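Side-chain contacts in conjugal transfer protein TRWB (Escherichia coli, PDB 1E9R), which probably couples ATP hydrolysis to DNA transport in bacterial conjugation, as a hexameric coupling protein resembling ring helicases and F1-ATPase: residues W127-L132 and V266-L271; L258-V263 and E292-L297. One frame throughout, in Å; residues are numbered along the deposited sequence.

Contact 1: residues W127-L132 and V266-L271; sequences WQRYAL and VCTSIL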
loop_
_atom_site.group_PDB
_atom_site.type_symbol
_atom_site.label_atom_id
_atom_site.label_comp_id
_atom_site.label_asym_id
_atom_site.label_seq_id
_atom_site.Cartn_x
_atom_site.Cartn_y
_atom_site.Cartn_z
ATOM N N TRP B 127 23.811 -26.058 14.070
ATOM C CA TRP B 127 23.491 -25.024 15.041
ATOM C C TRP B 127 22.563 -23.975 14.443
ATOM O O TRP B 127 21.547 -23.625 15.051
ATOM C CB TRP B 127 24.759 -24.361 15.576
ATOM C CG TRP B 127 25.576 -25.265 16.462
ATOM C CD1 TRP B 127 26.777 -25.834 16.163
ATOM C CD2 TRP B 127 25.239 -25.718 17.781
ATOM N NE1 TRP B 127 27.210 -26.613 17.209
ATOM C CE2 TRP B 127 26.282 -26.559 18.214
ATOM C CE3 TRP B 127 24.152 -25.495 18.636
ATOM C CZ2 TRP B 127 26.274 -27.179 19.466
ATOM C CZ3 TRP B 127 24.145 -26.112 19.883
ATOM C CH2 TRP B 127 25.200 -26.944 20.283
ATOM N N GLN B 128 22.896 -23.472 13.256
ATOM C CA GLN B 128 22.041 -22.476 12.613
ATOM C C GLN B 128 20.749 -23.142 12.137
ATOM O O GLN B 128 19.649 -22.587 12.219
ATOM C CB GLN B 128 22.758 -21.820 11.426
ATOM C CG GLN B 128 21.834 -20.941 10.559
ATOM C CD GLN B 128 21.027 -19.851 11.337
ATOM O OE1 GLN B 128 21.074 -19.758 12.579
ATOM N NE2 GLN B 128 20.281 -19.028 10.585
ATOM N N ARG B 129 20.910 -24.355 11.644
ATOM C CA ARG B 129 19.814 -25.149 11.149
ATOM C C ARG B 129 18.677 -25.264 12.172
ATOM O O ARG B 129 17.510 -25.060 11.847
ATOM C CB ARG B 129 20.368 -26.524 10.800
ATOM C CG ARG B 129 19.484 -27.376 9.969
ATOM C CD ARG B 129 20.216 -28.640 9.594
ATOM N NE ARG B 129 19.302 -29.587 8.972
ATOM C CZ ARG B 129 19.530 -30.888 8.859
ATOM N NH1 ARG B 129 20.657 -31.410 9.330
ATOM N NH2 ARG B 129 18.620 -31.666 8.288
ATOM N N TYR B 130 19.015 -25.580 13.417
ATOM C CA TYR B 130 17.984 -25.733 14.439
ATOM C C TYR B 130 17.707 -24.462 15.225
ATOM O O TYR B 130 16.741 -24.393 15.981
ATOM C CB TYR B 130 18.312 -26.920 15.365
ATOM C CG TYR B 130 18.293 -28.233 14.611
ATOM C CD1 TYR B 130 17.090 -28.782 14.173
ATOM C CD2 TYR B 130 19.477 -28.861 14.218
ATOM C CE1 TYR B 130 17.063 -29.914 13.348
ATOM C CE2 TYR B 130 19.458 -29.997 13.392
ATOM C CZ TYR B 130 18.248 -30.512 12.961
ATOM O OH TYR B 130 18.215 -31.603 12.124
ATOM N N ALA B 131 18.548 -23.451 15.041
ATOM C CA ALA B 131 18.317 -22.163 15.687
ATOM C C ALA B 131 17.093 -21.588 14.947
ATOM O O ALA B 131 16.236 -20.921 15.529
ATOM C CB ALA B 131 19.530 -21.264 15.501
ATOM N N LEU B 132 17.034 -21.886 13.649
ATOM C CA LEU B 132 15.951 -21.467 12.767
ATOM C C LEU B 132 14.640 -22.126 13.196
ATOM O O LEU B 132 13.567 -21.632 12.872
ATOM C CB LEU B 132 16.285 -21.884 11.334
ATOM C CG LEU B 132 16.461 -20.897 10.184
ATOM C CD1 LEU B 132 16.666 -19.504 10.684
ATOM C CD2 LEU B 132 17.636 -21.347 9.348
ATOM N N VAL B 266 11.196 -31.483 12.399
ATOM C CA VAL B 266 10.827 -32.594 11.528
ATOM C C VAL B 266 11.060 -32.229 10.066
ATOM O O VAL B 266 11.649 -33.003 9.319
ATOM C CB VAL B 266 9.343 -33.006 11.705
ATOM C CG1 VAL B 266 8.947 -34.015 10.626
ATOM C CG2 VAL B 266 9.137 -33.618 13.073
ATOM N N CYS B 267 10.612 -31.045 9.665
ATOM C CA CYS B 267 10.777 -30.603 8.294
ATOM C C CYS B 267 12.224 -30.500 7.805
ATOM O O CYS B 267 12.506 -30.838 6.661
ATOM C CB CYS B 267 10.066 -29.272 8.103
ATOM S SG CYS B 267 8.258 -29.380 8.301
ATOM N N THR B 268 13.144 -30.047 8.654
ATOM C CA THR B 268 14.543 -29.921 8.233
ATOM C C THR B 268 15.249 -31.251 8.254
ATOM O O THR B 268 16.066 -31.554 7.386
ATOM C CB THR B 268 15.392 -29.040 9.158
ATOM O OG1 THR B 268 14.586 -28.020 9.736
ATOM C CG2 THR B 268 16.512 -28.399 8.370
ATOM N N SER B 269 14.948 -32.029 9.282
ATOM C CA SER B 269 15.587 -33.317 9.480
ATOM C C SER B 269 15.369 -34.364 8.396
ATOM O O SER B 269 16.304 -35.085 8.057
ATOM C CB SER B 269 15.193 -33.875 10.848
ATOM O OG SER B 269 15.731 -33.058 11.875
ATOM N N ILE B 270 14.159 -34.454 7.845
ATOM C CA ILE B 270 13.906 -35.449 6.806
ATOM C C ILE B 270 14.810 -35.238 5.593
ATOM O O ILE B 270 15.105 -36.179 4.864
ATOM C CB ILE B 270 12.464 -35.412 6.317
ATOM C CG1 ILE B 270 12.198 -34.065 5.660
ATOM C CG2 ILE B 270 11.505 -35.679 7.475
ATOM C CD1 ILE B 270 10.989 -34.063 4.780
ATOM N N LEU B 271 15.244 -34.001 5.384
ATOM C CA LEU B 271 16.113 -33.664 4.264
ATOM C C LEU B 271 17.496 -34.249 4.460
ATOM O O LEU B 271 18.321 -34.246 3.542
ATOM C CB LEU B 271 16.223 -32.148 4.133
ATOM C CG LEU B 271 15.295 -31.413 3.172
ATOM C CD1 LEU B 271 13.898 -31.958 3.254
ATOM C CD2 LEU B 271 15.337 -29.934 3.503
HETATM O O HOH W 1 15.866 -25.507 9.797
#
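R129 reaches from helix 126-134 to the backbone of T268, its NH2 giving a 2.7 Å hydrogen bond to T268 O. The bond is bent, with an N-H...O angle of 147°. The acceptor lies at the edge of the guanidinium, close to its plane, whereas NH2 itself stands well above the T268 carbonyl plane, 59° out of it. L271 N reaches T268 O from the opposite face, at 3.3 Å. With CG anti to the backbone N (chi1 -166°) and the chain extended as far as NE, the arginine slides past the threonine in the reverse direction. This draws T268 CG2 tightly against R129 NE, at 3.1 Å, and that buried nitrogen has no polar partner in the model. Beside this pair, Y130 OH donates to S269 OG over 2.9 Å, meeting it at the edge of the tyrosine ring. Y130 OH also lies over the centre of the R129 guanidinium, 3.6 Å above its plane. S269 OG also bonds to V265 O, and T268 OG1 to D264 O, so both hydroxyls are tied back to their own helix. A water adds a further bridge, donating to the backbone R129 O (2.7 Å) and to T268 OG1 (2.8 Å). D126 forms a salt bridge with R129 NH1 and probably offsets the nearby charge of R232. An alanine at R129 would probably leave T268 O without its side-chain donor and D126 without this mate, and open a gap under Y130 OH and beside T268 CG2. The contact joins helix 126-134 to the C-terminal part of helix 252-269; helix 231-236 packs against Y130 and S269, and D250 of a second subunit packs on R129.

Contact 2: residues L258-V263 and E292-L297; sequences LISAWV and EKLASL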
loop_
_atom_site.group_PDB
_atom_site.type_symbol
_atom_site.label_atom_id
_atom_site.label_comp_id
_atom_site.label_asym_id
_atom_site.label_seq_id
_atom_site.Cartn_x
_atom_site.Cartn_y
_atom_site.Cartn_z
ATOM N N LEU B 258 7.260 -23.652 20.907
ATOM C CA LEU B 258 7.834 -24.986 21.120
ATOM C C LEU B 258 7.317 -25.964 20.074
ATOM O O LEU B 258 8.100 -26.671 19.445
ATOM C CB LEU B 258 7.477 -25.537 22.508
ATOM C CG LEU B 258 8.570 -26.391 23.180
ATOM C CD1 LEU B 258 7.943 -27.310 24.215
ATOM C CD2 LEU B 258 9.326 -27.204 22.147
ATOM N N ILE B 259 5.995 -26.001 19.906
ATOM C CA ILE B 259 5.357 -26.881 18.934
ATOM C C ILE B 259 5.875 -26.512 17.540
ATOM O O ILE B 259 6.243 -27.391 16.752
ATOM C CB ILE B 259 3.814 -26.750 19.000
ATOM C CG1 ILE B 259 3.311 -27.205 20.375
ATOM C CG2 ILE B 259 3.163 -27.617 17.948
ATOM C CD1 ILE B 259 1.912 -26.681 20.727
ATOM N N SER B 260 5.924 -25.214 17.243
ATOM C CA SER B 260 6.449 -24.758 15.958
ATOM C C SER B 260 7.885 -25.267 15.811
ATOM O O SER B 260 8.298 -25.679 14.736
ATOM C CB SER B 260 6.445 -23.226 15.869
ATOM O OG SER B 260 5.127 -22.719 15.919
ATOM N N ALA B 261 8.649 -25.234 16.891
ATOM C CA ALA B 261 10.017 -25.713 16.828
ATOM C C ALA B 261 10.050 -27.186 16.434
ATOM O O ALA B 261 10.828 -27.594 15.569
ATOM C CB ALA B 261 10.698 -25.528 18.177
ATOM N N TRP B 262 9.210 -27.991 17.072
ATOM C CA TRP B 262 9.198 -29.410 16.773
ATOM C C TRP B 262 8.823 -29.674 15.328
ATOM O O TRP B 262 9.526 -30.405 14.616
ATOM C CB TRP B 262 8.249 -30.164 17.717
ATOM C CG TRP B 262 8.799 -30.317 19.119
ATOM C CD1 TRP B 262 10.114 -30.450 19.476
ATOM C CD2 TRP B 262 8.047 -30.354 20.337
ATOM N NE1 TRP B 262 10.224 -30.563 20.838
ATOM C CE2 TRP B 262 8.972 -30.506 21.393
ATOM C CE3 TRP B 262 6.683 -30.271 20.641
ATOM C CZ2 TRP B 262 8.575 -30.576 22.738
ATOM C CZ3 TRP B 262 6.285 -30.340 21.982
ATOM C CH2 TRP B 262 7.232 -30.491 23.012
ATOM N N VAL B 263 7.722 -29.076 14.886
ATOM C CA VAL B 263 7.294 -29.260 13.507
ATOM C C VAL B 263 8.430 -28.922 12.531
ATOM O O VAL B 263 8.672 -29.648 11.568
ATOM C CB VAL B 263 6.074 -28.387 13.185
ATOM C CG1 VAL B 263 5.756 -28.464 11.702
ATOM C CG2 VAL B 263 4.886 -28.842 14.013
ATOM N N GLU B 292 3.928 -20.899 14.086
ATOM C CA GLU B 292 4.626 -19.675 13.707
ATOM C C GLU B 292 5.025 -19.788 12.235
ATOM O O GLU B 292 4.750 -20.805 11.578
ATOM C CB GLU B 292 5.883 -19.459 14.567
ATOM C CG GLU B 292 5.608 -19.249 16.051
ATOM C CD GLU B 292 6.428 -18.112 16.666
ATOM O OE1 GLU B 292 7.033 -17.319 15.911
ATOM O OE2 GLU B 292 6.454 -18.003 17.914
ATOM N N LYS B 293 5.662 -18.745 11.709
ATOM C CA LYS B 293 6.109 -18.772 10.327
ATOM C C LYS B 293 7.315 -19.712 10.273
ATOM O O LYS B 293 8.440 -19.308 10.573
ATOM C CB LYS B 293 6.498 -17.364 9.893
ATOM C CG LYS B 293 7.005 -17.266 8.477
ATOM C CD LYS B 293 7.190 -15.823 8.074
ATOM C CE LYS B 293 7.701 -15.714 6.649
ATOM N NZ LYS B 293 7.660 -14.296 6.193
ATOM N N LEU B 294 7.072 -20.970 9.908
ATOM C CA LEU B 294 8.132 -21.977 9.846
ATOM C C LEU B 294 9.186 -21.709 8.779
ATOM O O LEU B 294 8.873 -21.324 7.658
ATOM C CB LEU B 294 7.518 -23.363 9.643
ATOM C CG LEU B 294 6.433 -23.710 10.663
ATOM C CD1 LEU B 294 5.929 -25.114 10.405
ATOM C CD2 LEU B 294 6.986 -23.606 12.070
ATOM N N ALA B 295 10.442 -21.933 9.141
ATOM C CA ALA B 295 11.552 -21.698 8.239
ATOM C C ALA B 295 11.803 -22.818 7.237
ATOM O O ALA B 295 12.308 -22.566 6.139
ATOM C CB ALA B 295 12.816 -21.448 9.052
ATOM N N SER B 296 11.441 -24.050 7.594
ATOM C CA SER B 296 11.709 -25.197 6.728
ATOM C C SER B 296 10.516 -25.888 6.113
ATOM O O SER B 296 10.691 -26.788 5.302
ATOM C CB SER B 296 12.511 -26.241 7.502
ATOM O OG SER B 296 13.534 -25.615 8.251
ATOM N N LEU B 297 9.311 -25.500 6.501
ATOM C CA LEU B 297 8.121 -26.138 5.945
ATOM C C LEU B 297 8.133 -26.122 4.414
ATOM O O LEU B 297 7.902 -27.148 3.779
ATOM C CB LEU B 297 6.858 -25.431 6.429
ATOM C CG LEU B 297 5.598 -26.279 6.608
ATOM C CD1 LEU B 297 4.391 -25.377 6.461
ATOM C CD2 LEU B 297 5.548 -27.413 5.596
#
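S260, within helix 252-269, receives the backbone amide of E292 from the loop ahead of helix 297-303. The E292 N-H points almost straight at S260 OG, at 2.8 Å and 166°. Because the serine OG lies anti to its carbonyl carbon, beside its backbone N (chi1 -64°), it can also bond to R256 O one turn earlier, so the hydroxyl is held by one bond from the loop and one to its own helix. The close-packed part continues with L294, whose two methyl groups divide the work: CD2 lies 3.6 Å from S260 O and 3.9 Å from S260 CB, while CD1 meets V263 CG1 at 3.6 Å. The valine and leucine side chains cross at about a right angle. Toward solvent the contact is looser. E292 rests CG near S260 OG (3.5 Å), then bends at chi2 to carry its carboxylate to a salt bridge with K217, and the partly exposed K293 takes no part in the contact and hydrogen-bonds through NZ to Y325 O. Helix 252-269 links the parallel strands 243-247 and 281-285 in a beta-alpha-beta crossover, and here it holds the loop that leaves the second strand, an arrangement that fits the alpha/beta core of P-loop NTPases.

Overall arrangement
Contacts 1 and 2 share helix 252-269, contact 1 using its C-terminal part and contact 2 its middle, and their centres lie 10 Å apart. They meet directly: T268 OG1 and S296 OG are 3.0 Å apart, a probable hydrogen bond, and C267 SG packs 4.0 Å from L297 CA. L132 CG touches A295 CB at 3.9 Å, bringing helix 126-134 against the 292-297 loop as well. Between the two sites, D264 OD1 accepts from S296 N. Both lie in the P-loop NTPase domain, where the loop after strand 56-59 is probably the Walker A loop, its backbone amides apparently holding a sulfate; strand 309-315 separates that strand from 281-285, which leads into the loop of contact 2.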